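Side-chain contacts in N-alpha-acetyltransferase 35, NatC auxiliary subunit (Saccharomyces cerevisiae, PDB 6YGA), which serves as the large auxiliary subunit of the yeast NatC complex, which acetylates the N-terminal methionine of the L-A virus Gag protein: residues Pro344-Phe347 / Ile348-Asp351; Thr361-Tyr364 / Leu365-Lys369; Ser689-Ile692 / Val693-Lys697. All blocks are in the same frame, centred on the assembly; numbering follows the deposited sequence.

Interaction 1. Residues Pro344-Phe347 / Ile348-Asp351; sequences PLFF and IRDD
Pro344 meets Ile348 through the backbone: the carbonyl O of Pro344 takes the N-H of Ile348 at 2.8 Å, the last i to i+4 helical bond before the chain leaves helical geometry at Ile348. The same oxygen lies 3.4 Å from Ile348 CB, so the base of that side chain sits against the helix end. One residue on, the Leu345 carbonyl receives no such bond from the segment that follows; its O stands 3.0 Å from Ile348 O, acceptor against acceptor, as the chain turns away.

Phe346 meets Arg349 twice, through its carbonyl and through its ring. Its carbonyl O is bonded by Arg349 NE at 3.0 Å, nearly straight at 172°, and lies in the guanidinium plane, at its edge. The Phe346 ring, with CG anti to the backbone N (chi1 -175°), runs alongside the arginine, and Arg349 NH2 comes over one ring face, 3.4 Å from CZ and displaced toward the rim. This is a cation-pi contact with the two planes 68° apart, so the guanidinium is tipped up against the ring and not laid flat on it. The extended chain from CG to NE lets one side chain use both the carbonyl and the ring of the same residue. Arg349 also makes a cation-pi contact with Tyr240.

Phe347 closes the helix. Its CD2 touches Ile348 CG1 obliquely at 3.9 Å, while the ring stacks with Tyr399 and Ile348 rests on Leu396, both of helix 386-402. What results is a helix C-terminus where one of the last carbonyls takes a side-chain hydrogen bond, here from an arginine of the loop that leads from helix 337-347 to helix 360-372.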
ATOM      1  N   PRO B 344      14.693   5.523   6.033  1.00 43.64           N
ATOM      2  CA  PRO B 344      14.834   6.950   5.692  1.00 46.55           C
ATOM      3  C   PRO B 344      15.207   7.819   6.881  1.00 48.63           C
ATOM      4  O   PRO B 344      15.953   8.791   6.711  1.00 50.83           O
ATOM      5  CB  PRO B 344      13.455   7.313   5.120  1.00 44.84           C
ATOM      6  CG  PRO B 344      12.880   6.018   4.672  1.00 42.63           C
ATOM      7  CD  PRO B 344      13.338   5.039   5.709  1.00 42.26           C
ATOM      8  N   LEU B 345      14.722   7.495   8.083  1.00 48.72           N
ATOM      9  CA  LEU B 345      15.096   8.274   9.261  1.00 48.45           C
ATOM     10  C   LEU B 345      16.540   8.016   9.668  1.00 47.85           C
ATOM     11  O   LEU B 345      17.226   8.932  10.136  1.00 47.72           O
ATOM     12  CB  LEU B 345      14.152   7.956  10.419  1.00 50.10           C
ATOM     13  CG  LEU B 345      12.685   8.271  10.135  1.00 50.56           C
ATOM     14  CD1 LEU B 345      11.792   7.803  11.274  1.00 50.95           C
ATOM     15  CD2 LEU B 345      12.525   9.762   9.893  1.00 49.52           C
ATOM     16  N   PHE B 346      17.012   6.780   9.499  1.00 47.25           N
ATOM     17  CA  PHE B 346      18.406   6.444   9.756  1.00 45.01           C
ATOM     18  C   PHE B 346      19.325   6.983   8.668  1.00 44.83           C
ATOM     19  O   PHE B 346      20.478   7.331   8.948  1.00 45.20           O
ATOM     20  CB  PHE B 346      18.547   4.924   9.871  1.00 43.16           C
ATOM     21  CG  PHE B 346      19.921   4.460  10.260  1.00 45.08           C
ATOM     22  CD1 PHE B 346      20.285   4.385  11.593  1.00 47.12           C
ATOM     23  CD2 PHE B 346      20.838   4.074   9.297  1.00 47.39           C
ATOM     24  CE1 PHE B 346      21.542   3.953  11.960  1.00 48.83           C
ATOM     25  CE2 PHE B 346      22.099   3.640   9.657  1.00 50.23           C
ATOM     26  CZ  PHE B 346      22.451   3.580  10.992  1.00 50.80           C
ATOM     27  N   PHE B 347      18.830   7.064   7.433  1.00 43.45           N
ATOM     28  CA  PHE B 347      19.639   7.520   6.307  1.00 45.26           C
ATOM     29  C   PHE B 347      19.700   9.042   6.247  1.00 48.62           C
ATOM     30  O   PHE B 347      20.771   9.614   6.016  1.00 51.62           O
ATOM     31  CB  PHE B 347      19.069   6.941   5.009  1.00 44.55           C
ATOM     32  CG  PHE B 347      19.953   7.124   3.811  1.00 47.16           C
ATOM     33  CD1 PHE B 347      21.152   6.440   3.704  1.00 46.96           C
ATOM     34  CD2 PHE B 347      19.565   7.957   2.774  1.00 47.89           C
ATOM     35  CE1 PHE B 347      21.961   6.602   2.591  1.00 46.84           C
ATOM     36  CE2 PHE B 347      20.368   8.120   1.661  1.00 47.33           C
ATOM     37  CZ  PHE B 347      21.567   7.441   1.570  1.00 45.84           C
ATOM     38  N   ILE B 348      18.567   9.707   6.455  1.00 47.48           N
ATOM     39  CA  ILE B 348      18.464  11.161   6.449  1.00 49.11           C
ATOM     40  C   ILE B 348      18.218  11.589   7.888  1.00 53.21           C
ATOM     41  O   ILE B 348      17.125  11.368   8.428  1.00 54.78           O
ATOM     42  CB  ILE B 348      17.344  11.643   5.521  1.00 46.96           C
ATOM     43  CG1 ILE B 348      17.525  11.038   4.127  1.00 46.88           C
ATOM     44  CG2 ILE B 348      17.304  13.159   5.459  1.00 47.02           C
ATOM     45  CD1 ILE B 348      16.406  11.363   3.165  1.00 47.58           C
ATOM     46  N   ARG B 349      19.218  12.212   8.508  1.00 54.30           N
ATOM     47  CA  ARG B 349      19.283  12.322   9.956  1.00 56.67           C
ATOM     48  C   ARG B 349      18.872  13.714  10.445  1.00 62.91           C
ATOM     49  O   ARG B 349      18.480  14.591   9.672  1.00 65.79           O
ATOM     50  CB  ARG B 349      20.685  11.950  10.436  1.00 54.07           C
ATOM     51  CG  ARG B 349      21.043  10.504  10.141  1.00 52.95           C
ATOM     52  CD  ARG B 349      22.353  10.089  10.777  1.00 54.80           C
ATOM     53  NE  ARG B 349      22.593   8.666  10.567  1.00 57.37           N
ATOM     54  CZ  ARG B 349      23.678   8.014  10.969  1.00 60.95           C
ATOM     55  NH1 ARG B 349      24.648   8.652  11.611  1.00 62.98           N
ATOM     56  NH2 ARG B 349      23.792   6.715  10.727  1.00 61.09           N
ATOM     57  N   ASP B 350      18.974  13.907  11.766  1.00 67.00           N
ATOM     58  CA  ASP B 350      18.422  15.101  12.401  1.00 71.62           C
ATOM     59  C   ASP B 350      19.148  16.365  11.961  1.00 72.22           C
ATOM     60  O   ASP B 350      18.512  17.393  11.700  1.00 74.41           O
ATOM     61  CB  ASP B 350      18.487  14.963  13.922  1.00 76.93           C
ATOM     62  CG  ASP B 350      17.485  13.971  14.462  1.00 81.11           C
ATOM     63  OD1 ASP B 350      16.388  13.853  13.877  1.00 84.37           O
ATOM     64  OD2 ASP B 350      17.794  13.312  15.476  1.00 84.73           O
ATOM     65  N   ASP B 351      20.478  16.317  11.886  1.00 71.57           N
ATOM     66  CA  ASP B 351      21.283  17.489  11.568  1.00 72.81           C
ATOM     67  C   ASP B 351      21.315  17.808  10.078  1.00 70.73           C
ATOM     68  O   ASP B 351      22.269  18.447   9.619  1.00 72.70           O
ATOM     69  CB  ASP B 351      22.706  17.306  12.099  1.00 74.73           C
ATOM     70  CG  ASP B 351      23.337  16.009  11.639  1.00 76.20           C
ATOM     71  OD1 ASP B 351      22.592  15.106  11.204  1.00 76.20           O
ATOM     72  OD2 ASP B 351      24.578  15.888  11.721  1.00 77.67           O
TER

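Interaction 2. Residues Thr361-Tyr364 / Leu365-Lys369; sequences TQFY and LLHVK. With EDO (1,2-ethanediol), chain C; EDO (1,2-ethanediol), chain D.
His367 and Phe363, one turn apart, share both a polar and an aromatic contact. Among the hydrogen bonds, the side-chain one stands out: His367 ND1 donates to Phe363 O at 2.7 Å, with the oxygen in the imidazole plane. The backbone N of His367 also reaches that carbonyl, but only weakly, so the ring nitrogen is its shorter partner. His367 NE2, at the other end of the ring, is hydrogen-bonded to Tyr399 OH. Ordinary helical bonds run alongside, such as Val368 N to Tyr364 O.

These residues make up rather more than two turns of helix 360-372, within the TPR-like region of the protein, and the helix packs its aromatic side against helices 386-402 and 433-456.

Of the ring contacts, the edge of His367 meets the face of Phe363 in a T-shaped pair, planes at 75°, with CE1 3.3 Å from Phe363 CZ. Val368 CG2, set beside its own backbone N while CG1 takes the anti place (chi1 178°), makes a CH-pi contact over the Tyr364 ring, 3.7 Å from CZ. Purely apolar packing adds Leu365 CD2 against Tyr364 CD2, 3.9 Å apart.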
ATOM      1  N   THR B 361      23.649  18.476  -0.534  1.00 51.59           N
ATOM      2  CA  THR B 361      24.259  18.806  -1.819  1.00 50.67           C
ATOM      3  C   THR B 361      25.547  18.019  -2.041  1.00 50.20           C
ATOM      4  O   THR B 361      25.820  17.574  -3.161  1.00 51.85           O
ATOM      5  CB  THR B 361      24.512  20.312  -1.919  1.00 50.03           C
ATOM      6  OG1 THR B 361      25.443  20.718  -0.907  1.00 53.33           O
ATOM      7  CG2 THR B 361      23.208  21.079  -1.744  1.00 45.31           C
ATOM      8  N   GLN B 362      26.349  17.831  -0.988  1.00 50.75           N
ATOM      9  CA  GLN B 362      27.541  16.997  -1.116  1.00 54.24           C
ATOM     10  C   GLN B 362      27.175  15.580  -1.533  1.00 48.96           C
ATOM     11  O   GLN B 362      27.844  14.980  -2.383  1.00 48.83           O
ATOM     12  CB  GLN B 362      28.317  16.976   0.201  1.00 61.60           C
ATOM     13  CG  GLN B 362      29.020  18.273   0.541  1.00 69.10           C
ATOM     14  CD  GLN B 362      29.711  18.210   1.886  1.00 75.10           C
ATOM     15  OE1 GLN B 362      29.563  17.237   2.627  1.00 75.61           O
ATOM     16  NE2 GLN B 362      30.472  19.247   2.210  1.00 78.38           N
ATOM     17  N   PHE B 363      26.109  15.034  -0.947  1.00 44.92           N
ATOM     18  CA  PHE B 363      25.656  13.692  -1.295  1.00 42.00           C
ATOM     19  C   PHE B 363      25.206  13.623  -2.750  1.00 40.67           C
ATOM     20  O   PHE B 363      25.490  12.643  -3.450  1.00 38.48           O
ATOM     21  CB  PHE B 363      24.526  13.284  -0.351  1.00 38.71           C
ATOM     22  CG  PHE B 363      24.067  11.869  -0.513  1.00 37.32           C
ATOM     23  CD1 PHE B 363      24.902  10.812  -0.191  1.00 37.34           C
ATOM     24  CD2 PHE B 363      22.783  11.595  -0.954  1.00 37.15           C
ATOM     25  CE1 PHE B 363      24.472   9.506  -0.328  1.00 35.26           C
ATOM     26  CE2 PHE B 363      22.346  10.293  -1.088  1.00 35.43           C
ATOM     27  CZ  PHE B 363      23.192   9.248  -0.774  1.00 34.68           C
ATOM     28  N   TYR B 364      24.510  14.658  -3.223  1.00 40.58           N
ATOM     29  CA  TYR B 364      24.066  14.686  -4.613  1.00 38.77           C
ATOM     30  C   TYR B 364      25.249  14.798  -5.566  1.00 40.30           C
ATOM     31  O   TYR B 364      25.312  14.089  -6.578  1.00 42.11           O
ATOM     32  CB  TYR B 364      23.092  15.844  -4.829  1.00 37.82           C
ATOM     33  CG  TYR B 364      22.879  16.208  -6.283  1.00 38.58           C
ATOM     34  CD1 TYR B 364      21.993  15.493  -7.075  1.00 38.11           C
ATOM     35  CD2 TYR B 364      23.561  17.275  -6.858  1.00 39.29           C
ATOM     36  CE1 TYR B 364      21.797  15.823  -8.400  1.00 38.11           C
ATOM     37  CE2 TYR B 364      23.371  17.612  -8.185  1.00 40.91           C
ATOM     38  CZ  TYR B 364      22.486  16.883  -8.952  1.00 40.80           C
ATOM     39  OH  TYR B 364      22.289  17.214 -10.274  1.00 41.97           O
ATOM     40  N   LEU B 365      26.197  15.688  -5.261  1.00 41.42           N
ATOM     41  CA  LEU B 365      27.349  15.865  -6.139  1.00 42.45           C
ATOM     42  C   LEU B 365      28.209  14.608  -6.203  1.00 43.99           C
ATOM     43  O   LEU B 365      28.899  14.381  -7.203  1.00 45.41           O
ATOM     44  CB  LEU B 365      28.176  17.062  -5.677  1.00 45.38           C
ATOM     45  CG  LEU B 365      27.490  18.424  -5.808  1.00 47.87           C
ATOM     46  CD1 LEU B 365      28.371  19.507  -5.217  1.00 50.18           C
ATOM     47  CD2 LEU B 365      27.171  18.728  -7.264  1.00 49.10           C
ATOM     48  N   LEU B 366      28.179  13.779  -5.154  1.00 43.27           N
ATOM     49  CA  LEU B 366      28.894  12.507  -5.205  1.00 44.12           C
ATOM     50  C   LEU B 366      28.295  11.581  -6.255  1.00 42.84           C
ATOM     51  O   LEU B 366      29.027  10.874  -6.956  1.00 44.05           O
ATOM     52  CB  LEU B 366      28.881  11.838  -3.832  1.00 46.71           C
ATOM     53  CG  LEU B 366      30.048  12.159  -2.899  1.00 51.34           C
ATOM     54  CD1 LEU B 366      29.787  11.583  -1.520  1.00 51.58           C
ATOM     55  CD2 LEU B 366      31.351  11.614  -3.471  1.00 53.07           C
ATOM     56  N   HIS B 367      26.965  11.567  -6.376  1.00 40.04           N
ATOM     57  CA  HIS B 367      26.334  10.747  -7.403  1.00 39.24           C
ATOM     58  C   HIS B 367      26.736  11.213  -8.795  1.00 39.54           C
ATOM     59  O   HIS B 367      27.062  10.395  -9.663  1.00 39.56           O
ATOM     60  CB  HIS B 367      24.813  10.775  -7.253  1.00 37.57           C
ATOM     61  CG  HIS B 367      24.310  10.029  -6.058  1.00 37.30           C
ATOM     62  ND1 HIS B 367      24.509  10.471  -4.768  1.00 38.17           N
ATOM     63  CD2 HIS B 367      23.618   8.869  -5.956  1.00 36.14           C
ATOM     64  CE1 HIS B 367      23.962   9.616  -3.923  1.00 37.69           C
ATOM     65  NE2 HIS B 367      23.416   8.635  -4.617  1.00 36.39           N
ATOM     66  N   VAL B 368      26.726  12.528  -9.024  1.00 38.16           N
ATOM     67  CA  VAL B 368      27.113  13.060 -10.327  1.00 38.58           C
ATOM     68  C   VAL B 368      28.574  12.752 -10.615  1.00 38.74           C
ATOM     69  O   VAL B 368      28.939  12.394 -11.741  1.00 40.07           O
ATOM     70  CB  VAL B 368      26.835  14.574 -10.389  1.00 36.96           C
ATOM     71  CG1 VAL B 368      27.279  15.141 -11.729  1.00 33.78           C
ATOM     72  CG2 VAL B 368      25.360  14.852 -10.143  1.00 33.30           C
ATOM     73  N   LYS B 369      29.431  12.871  -9.598  1.00 40.69           N
ATOM     74  CA  LYS B 369      30.860  12.650  -9.794  1.00 42.64           C
ATOM     75  C   LYS B 369      31.159  11.201 -10.154  1.00 43.31           C
ATOM     76  O   LYS B 369      31.969  10.934 -11.047  1.00 46.11           O
ATOM     77  CB  LYS B 369      31.627  13.059  -8.537  1.00 44.47           C
ATOM     78  CG  LYS B 369      33.077  12.613  -8.509  1.00 47.64           C
ATOM     79  CD  LYS B 369      33.861  13.427  -7.494  1.00 53.46           C
ATOM     80  CE  LYS B 369      35.004  12.628  -6.896  1.00 60.09           C
ATOM     81  NZ  LYS B 369      34.513  11.541  -6.001  1.00 62.92           N
TER
HETATM   82  C1  EDO C 816      31.127  15.346  -4.487  1.00 72.41           C
HETATM   83  O1  EDO C 816      31.114  15.481  -3.060  1.00 72.81           O
HETATM   84  C2  EDO C 816      32.411  15.919  -5.075  1.00 71.42           C
HETATM   85  O2  EDO C 816      32.229  16.099  -6.484  1.00 71.26           O
HETATM   86  C1  EDO D 825      25.204   7.185  -8.938  1.00 55.84           C
HETATM   87  O1  EDO D 825      25.900   7.691 -10.083  1.00 54.19           O
HETATM   88  C2  EDO D 825      23.722   7.028  -9.261  1.00 56.83           C
HETATM   89  O2  EDO D 825      23.162   8.301  -9.609  1.00 57.82           O

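Interaction 3. Residues Ser689-Ile692 / Val693-Lys697; sequences SKVI and VNTLK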
ATOM      1  N   SER B 689       8.963 -21.081 -24.842  1.00 43.95           N
ATOM      2  CA  SER B 689       8.882 -20.873 -26.284  1.00 43.33           C
ATOM      3  C   SER B 689       8.841 -22.201 -27.034  1.00 43.34           C
ATOM      4  O   SER B 689       8.115 -22.342 -28.026  1.00 43.47           O
ATOM      5  CB  SER B 689      10.061 -20.020 -26.749  1.00 43.40           C
ATOM      6  OG  SER B 689       9.983 -19.763 -28.140  1.00 43.07           O
ATOM      7  N   LYS B 690       9.603 -23.194 -26.569  1.00 44.15           N
ATOM      8  CA  LYS B 690       9.566 -24.507 -27.208  1.00 49.19           C
ATOM      9  C   LYS B 690       8.225 -25.192 -26.983  1.00 48.98           C
ATOM     10  O   LYS B 690       7.686 -25.826 -27.897  1.00 52.05           O
ATOM     11  CB  LYS B 690      10.709 -25.380 -26.690  1.00 56.14           C
ATOM     12  CG  LYS B 690      12.092 -24.848 -27.022  1.00 62.08           C
ATOM     13  CD  LYS B 690      13.134 -25.352 -26.032  1.00 69.90           C
ATOM     14  CE  LYS B 690      14.463 -24.631 -26.223  1.00 74.29           C
ATOM     15  NZ  LYS B 690      15.385 -24.800 -25.065  1.00 76.18           N
ATOM     16  N   VAL B 691       7.668 -25.078 -25.774  1.00 47.48           N
ATOM     17  CA  VAL B 691       6.370 -25.687 -25.493  1.00 47.86           C
ATOM     18  C   VAL B 691       5.293 -25.084 -26.387  1.00 45.37           C
ATOM     19  O   VAL B 691       4.462 -25.803 -26.955  1.00 45.80           O
ATOM     20  CB  VAL B 691       6.020 -25.539 -23.999  1.00 46.24           C
ATOM     21  CG1 VAL B 691       4.562 -25.894 -23.748  1.00 44.73           C
ATOM     22  CG2 VAL B 691       6.934 -26.418 -23.154  1.00 45.42           C
ATOM     23  N   ILE B 692       5.309 -23.758 -26.546  1.00 42.37           N
ATOM     24  CA  ILE B 692       4.305 -23.082 -27.365  1.00 41.20           C
ATOM     25  C   ILE B 692       4.376 -23.566 -28.810  1.00 46.19           C
ATOM     26  O   ILE B 692       3.355 -23.895 -29.423  1.00 49.83           O
ATOM     27  CB  ILE B 692       4.481 -21.555 -27.271  1.00 39.87           C
ATOM     28  CG1 ILE B 692       4.131 -21.064 -25.863  1.00 39.69           C
ATOM     29  CG2 ILE B 692       3.636 -20.839 -28.314  1.00 40.01           C
ATOM     30  CD1 ILE B 692       4.240 -19.565 -25.702  1.00 37.64           C
ATOM     31  N   VAL B 693       5.585 -23.633 -29.368  1.00 45.23           N
ATOM     32  CA  VAL B 693       5.740 -23.996 -30.775  1.00 50.91           C
ATOM     33  C   VAL B 693       5.310 -25.439 -31.016  1.00 55.51           C
ATOM     34  O   VAL B 693       4.595 -25.737 -31.981  1.00 58.32           O
ATOM     35  CB  VAL B 693       7.190 -23.750 -31.225  1.00 51.72           C
ATOM     36  CG1 VAL B 693       7.495 -24.511 -32.500  1.00 54.74           C
ATOM     37  CG2 VAL B 693       7.418 -22.264 -31.425  1.00 47.71           C
ATOM     38  N   ASN B 694       5.733 -26.357 -30.143  1.00 56.01           N
ATOM     39  CA  ASN B 694       5.327 -27.751 -30.290  1.00 59.84           C
ATOM     40  C   ASN B 694       3.817 -27.905 -30.158  1.00 58.44           C
ATOM     41  O   ASN B 694       3.200 -28.692 -30.885  1.00 60.63           O
ATOM     42  CB  ASN B 694       6.048 -28.620 -29.259  1.00 65.87           C
ATOM     43  CG  ASN B 694       7.550 -28.651 -29.470  1.00 72.58           C
ATOM     44  OD1 ASN B 694       8.320 -28.810 -28.523  1.00 76.70           O
ATOM     45  ND2 ASN B 694       7.975 -28.495 -30.720  1.00 73.00           N
ATOM     46  N   THR B 695       3.201 -27.154 -29.244  1.00 56.00           N
ATOM     47  CA  THR B 695       1.759 -27.261 -29.048  1.00 54.67           C
ATOM     48  C   THR B 695       0.990 -26.729 -30.253  1.00 57.15           C
ATOM     49  O   THR B 695      -0.001 -27.333 -30.679  1.00 60.35           O
ATOM     50  CB  THR B 695       1.346 -26.515 -27.777  1.00 48.20           C
ATOM     51  OG1 THR B 695       1.916 -27.167 -26.635  1.00 47.09           O
ATOM     52  CG2 THR B 695      -0.170 -26.485 -27.633  1.00 44.68           C
ATOM     53  N   LEU B 696       1.441 -25.613 -30.827  1.00 56.39           N
ATOM     54  CA  LEU B 696       0.656 -24.941 -31.857  1.00 58.99           C
ATOM     55  C   LEU B 696       0.812 -25.588 -33.228  1.00 62.44           C
ATOM     56  O   LEU B 696      -0.124 -25.542 -34.036  1.00 63.62           O
ATOM     57  CB  LEU B 696       1.039 -23.464 -31.913  1.00 58.56           C
ATOM     58  CG  LEU B 696       0.699 -22.735 -30.615  1.00 58.49           C
ATOM     59  CD1 LEU B 696       0.927 -21.238 -30.743  1.00 57.14           C
ATOM     60  CD2 LEU B 696      -0.730 -23.050 -30.203  1.00 58.22           C
ATOM     61  N   LYS B 697       1.974 -26.184 -33.510  1.00 64.70           N
ATOM     62  CA  LYS B 697       2.136 -26.925 -34.757  1.00 70.45           C
ATOM     63  C   LYS B 697       1.194 -28.122 -34.811  1.00 78.88           C
ATOM     64  O   LYS B 697       0.589 -28.399 -35.854  1.00 81.50           O
ATOM     65  CB  LYS B 697       3.589 -27.370 -34.914  1.00 69.47           C
ATOM     66  CG  LYS B 697       4.551 -26.242 -35.255  1.00 67.54           C
ATOM     67  CD  LYS B 697       5.982 -26.753 -35.326  1.00 70.12           C
ATOM     68  CE  LYS B 697       6.929 -25.699 -35.874  1.00 70.34           C
ATOM     69  NZ  LYS B 697       6.621 -25.348 -37.287  1.00 71.48           N
TER
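Thr695 lies against Val691 one turn earlier, the two side chains side by side and pointing the same way. Its CB is 3.3 Å from Val691 O, so the base of the side chain lies against the carbonyl of the preceding turn. From CB, the hydroxyl branch sits beside the backbone N of Thr695 (chi1 -66°), which swings OG1 back along the helix to donate to Val691 O at 2.9 Å. It comes from above the carbonyl plane, 36° out of it. At the tip, the Val691 methyl CG1 stands 4.1 Å from OG1, a loose approach.

The backbone N of Thr695 bonds to the same oxygen, at 2.9 Å, from the opposite face of its plane. Next along the helix, Leu696 CD1 packs on Ile692 CG2 at 3.7 Å, on the buried side where Ile692 touches Gln558 and Leu562 of helix 511-564 and Leu696 touches Phe565 and Leu567.

Two donors thus grip one carbonyl, a common way for a threonine inside a helix to satisfy its hydroxyl. The shared acceptor fixes the rotation of the Thr695 side chain and leaves its methyl, CG2, anti to the backbone N.

In the fold
Each contact lies within one continuous run of the chain, mostly between residues three or four apart, so none closes a long loop; along the chain they come in series, neither nesting nor crossing. Interaction 1 ends helix 337-347 and opens the connection to helix 360-372, which carries interaction 2. These two touch directly, Phe347 CZ lying 3.4 Å from Phe363 CZ, and Tyr399 of helix 386-402 meets the rings of both, tying three successive helices together. Interaction 3 follows much later, in helix 668-701, packed on helices 511-564 and 619-653. Its centre is about 54 Å from that of interaction 1, on the opposite side of the chain's centre, though all three belong to the TPR-like region.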